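Long-range contact in fatty acid/retinol binding protein protein 7, isoform A, confirmed BY transcript evidence (Caenorhabditis elegans, PDB 2W9Y), which probably binds fatty acids such as oleic acid and, like other members of its nematode family, retinoids: residues Y87-L91 against L116-F120. Residues are numbered along the deposited sequence; the frame is centred on the assembly and turned at random.
Sequences YAKKL and LHQEF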
ATOM      1  N   TYR A  87       9.129   7.898   8.098  1.00  8.67           N
ATOM      2  CA  TYR A  87       7.752   8.260   7.790  1.00  9.52           C
ATOM      3  C   TYR A  87       7.188   7.449   6.639  1.00  8.45           C
ATOM      4  O   TYR A  87       6.072   6.888   6.725  1.00 10.01           O
ATOM      5  CB  TYR A  87       7.670   9.785   7.466  1.00  7.94           C
ATOM      6  CG  TYR A  87       6.219  10.195   7.165  1.00  9.51           C
ATOM      7  CD1 TYR A  87       5.284  10.427   8.197  1.00  8.48           C
ATOM      8  CD2 TYR A  87       5.754  10.292   5.834  1.00  7.76           C
ATOM      9  CE1 TYR A  87       3.911  10.720   7.886  1.00  8.78           C
ATOM     10  CE2 TYR A  87       4.437  10.562   5.531  1.00 10.37           C
ATOM     11  CZ  TYR A  87       3.528  10.803   6.582  1.00  9.97           C
ATOM     12  OH  TYR A  87       2.231  11.079   6.238  1.00 10.76           O
ATOM     13  N   ALA A  88       7.926   7.397   5.531  1.00  7.22           N
ATOM     14  CA  ALA A  88       7.439   6.645   4.367  1.00  8.90           C
ATOM     15  C   ALA A  88       7.182   5.134   4.620  1.00  9.33           C
ATOM     16  O   ALA A  88       6.225   4.591   4.100  1.00  9.08           O
ATOM     17  CB  ALA A  88       8.391   6.801   3.205  1.00  9.49           C
ATOM     18  N   LYS A  89       8.049   4.483   5.399  1.00 10.18           N
ATOM     19  CA  LYS A  89       7.831   3.075   5.803  1.00 11.10           C
ATOM     20  C   LYS A  89       6.573   2.912   6.658  1.00 10.12           C
ATOM     21  O   LYS A  89       5.884   1.927   6.525  1.00 10.69           O
ATOM     22  CB  LYS A  89       9.027   2.542   6.595  1.00 11.42           C
ATOM     23  CG  LYS A  89      10.213   2.445   5.666  1.00 16.28           C
ATOM     24  CD  LYS A  89      11.461   2.004   6.405  1.00 23.20           C
ATOM     25  CE  LYS A  89      12.544   1.603   5.444  1.00 26.31           C
ATOM     26  NZ  LYS A  89      13.749   1.210   6.232  1.00 30.56           N
ATOM     27  N   LYS A  90       6.282   3.886   7.505  1.00  9.33           N
ATOM     28  CA  LYS A  90       4.984   3.867   8.244  1.00  9.52           C
ATOM     29  C   LYS A  90       3.797   4.046   7.296  1.00  9.60           C
ATOM     30  O   LYS A  90       2.747   3.397   7.506  1.00  9.22           O
ATOM     31  CB  LYS A  90       4.927   4.963   9.288  1.00 12.86           C
ATOM     32  CG  LYS A  90       5.797   4.660  10.532  1.00 16.03           C
ATOM     33  CD  LYS A  90       6.293   5.977  11.207  1.00 27.65           C
ATOM     34  CE  LYS A  90       5.353   6.504  12.270  1.00 31.71           C
ATOM     35  NZ  LYS A  90       5.809   7.903  12.755  1.00 35.74           N
ATOM     36  N   LEU A  91       3.962   4.906   6.277  1.00  7.23           N
ATOM     37  CA  LEU A  91       2.904   5.108   5.309  1.00  8.19           C
ATOM     38  C   LEU A  91       2.646   3.775   4.546  1.00 10.05           C
ATOM     39  O   LEU A  91       1.506   3.301   4.480  1.00 10.13           O
ATOM     40  CB  LEU A  91       3.252   6.286   4.402  1.00  8.22           C
ATOM     41  CG  LEU A  91       2.234   6.679   3.314  1.00  8.25           C
ATOM     42  CD1 LEU A  91       2.527   8.106   2.847  1.00 10.76           C
ATOM     43  CD2 LEU A  91       2.269   5.714   2.074  1.00  8.25           C
ATOM     44  N   LEU A 116      -0.882   9.421  10.430  1.00  7.13           N
ATOM     45  CA  LEU A 116       0.015   9.801   9.342  1.00  9.20           C
ATOM     46  C   LEU A 116      -0.099  11.220   8.864  1.00  8.79           C
ATOM     47  O   LEU A 116       0.906  11.868   8.514  1.00  7.55           O
ATOM     48  CB  LEU A 116      -0.230   8.890   8.117  1.00  9.89           C
ATOM     49  CG  LEU A 116       0.388   7.507   8.228  1.00 12.35           C
ATOM     50  CD1 LEU A 116      -0.207   6.678   7.030  1.00 16.20           C
ATOM     51  CD2 LEU A 116       1.887   7.622   8.181  1.00 13.22           C
ATOM     52  N   HIS A 117      -1.328  11.685   8.733  1.00  8.13           N
ATOM     53  CA  HIS A 117      -1.529  13.095   8.346  1.00  8.51           C
ATOM     54  C   HIS A 117      -0.974  14.040   9.420  1.00  9.50           C
ATOM     55  O   HIS A 117      -0.360  15.053   9.095  1.00  9.47           O
ATOM     56  CB  HIS A 117      -3.011  13.368   8.135  1.00  7.57           C
ATOM     57  CG  HIS A 117      -3.329  14.755   7.651  1.00 12.22           C
ATOM     58  ND1 HIS A 117      -2.962  15.215   6.407  1.00 14.58           N
ATOM     59  CD2 HIS A 117      -3.928  15.808   8.273  1.00 13.86           C
ATOM     60  CE1 HIS A 117      -3.346  16.477   6.270  1.00 16.32           C
ATOM     61  NE2 HIS A 117      -3.972  16.847   7.368  1.00 16.52           N
ATOM     62  N   GLN A 118      -1.274  13.753  10.684  1.00  8.39           N
ATOM     63  CA  GLN A 118      -0.767  14.614  11.779  1.00  7.74           C
ATOM     64  C   GLN A 118       0.781  14.639  11.751  1.00  8.81           C
ATOM     65  O   GLN A 118       1.431  15.710  11.863  1.00  9.78           O
ATOM     66  CB  GLN A 118      -1.313  14.098  13.114  1.00  6.89           C
ATOM     67  CG  GLN A 118      -1.124  15.046  14.312  1.00  5.00           C
ATOM     68  CD  GLN A 118       0.170  14.737  15.099  1.00  8.04           C
ATOM     69  OE1 GLN A 118       1.046  13.953  14.670  1.00  9.63           O
ATOM     70  NE2 GLN A 118       0.276  15.342  16.259  1.00  6.80           N
ATOM     71  N   GLU A 119       1.387  13.474  11.530  1.00  8.64           N
ATOM     72  CA  GLU A 119       2.832  13.354  11.579  0.50  9.99           C
ATOM     73  C   GLU A 119       3.479  14.103  10.447  1.00 10.28           C
ATOM     74  O   GLU A 119       4.597  14.662  10.590  1.00 11.41           O
ATOM     75  CB  GLU A 119       3.225  11.882  11.516  0.50 10.39           C
ATOM     76  CG  GLU A 119       2.913  11.112  12.812  0.50 13.68           C
ATOM     77  CD  GLU A 119       3.047   9.607  12.653  0.50 15.98           C
ATOM     78  OE1 GLU A 119       2.199   8.985  11.957  0.50 19.47           O
ATOM     79  OE2 GLU A 119       3.991   9.028  13.223  0.50 20.77           O
ATOM     80  N   PHE A 120       2.807  14.106   9.298  1.00 10.09           N
ATOM     81  CA  PHE A 120       3.395  14.738   8.098  1.00  8.87           C
ATOM     82  C   PHE A 120       3.536  16.216   8.395  1.00 10.39           C
ATOM     83  O   PHE A 120       4.521  16.900   8.015  1.00  8.73           O
ATOM     84  CB  PHE A 120       2.476  14.523   6.889  1.00  7.24           C
ATOM     85  CG  PHE A 120       2.993  15.152   5.640  1.00  8.11           C
ATOM     86  CD1 PHE A 120       3.983  14.520   4.923  1.00  8.01           C
ATOM     87  CD2 PHE A 120       2.571  16.430   5.270  1.00  8.77           C
ATOM     88  CE1 PHE A 120       4.516  15.098   3.719  1.00  8.92           C
ATOM     89  CE2 PHE A 120       3.084  17.050   4.115  1.00 12.08           C
ATOM     90  CZ  PHE A 120       4.076  16.385   3.338  1.00 11.34           C
TER
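With CG anti to the backbone N (chi1 -179°), Tyr87 sends its ring across to the helix of Leu116. Leu116 holds CG anti to its own carbonyl carbon (chi1 -78°), and CD2 comes against the tyrosine ring. Tyr87 OH donates to Leu116 O at 2.7 Å, and that oxygen lies at the ring's edge, in the ring plane. The donor sits above the carbonyl plane, 54° out of it, while Phe120 N, making the usual helical bond to the same oxygen, comes from the opposite face; one carbonyl is thus gripped twice. Beside this bond the tyrosine is wedged among apolar atoms. Tyr87 CE1 is 3.7 Å from Leu116 CD2 and also meets Glu119 CB. Tyr87 CZ lies 3.9 Å from Phe120 CB, and the two aromatic rings meet obliquely. A phenylalanine in place of Tyr87 would probably keep much of this wedge but leave Leu116 O without its cross-helix donor. One turn after Tyr87, Leu91 CA meets Leu116 CD1 at 3.9 Å. At the exposed margin Lys90, bent in mid-chain, forms a salt bridge with Glu119 OE2, though its detail is doubtful because the separation is implausibly short and Glu119 has two conformers; Arg115 makes a long, weak ion pair with the same OE2. In this all-helical fold the contact pairs helix 82-104 with helix 111-121, their segments nearly antiparallel. Leu131 of helix 125-134 touches both Tyr87 and Phe120, while Phe15, from a loop, touches Tyr87 and Leu91, and Phe140 stacks on the Phe120 ring.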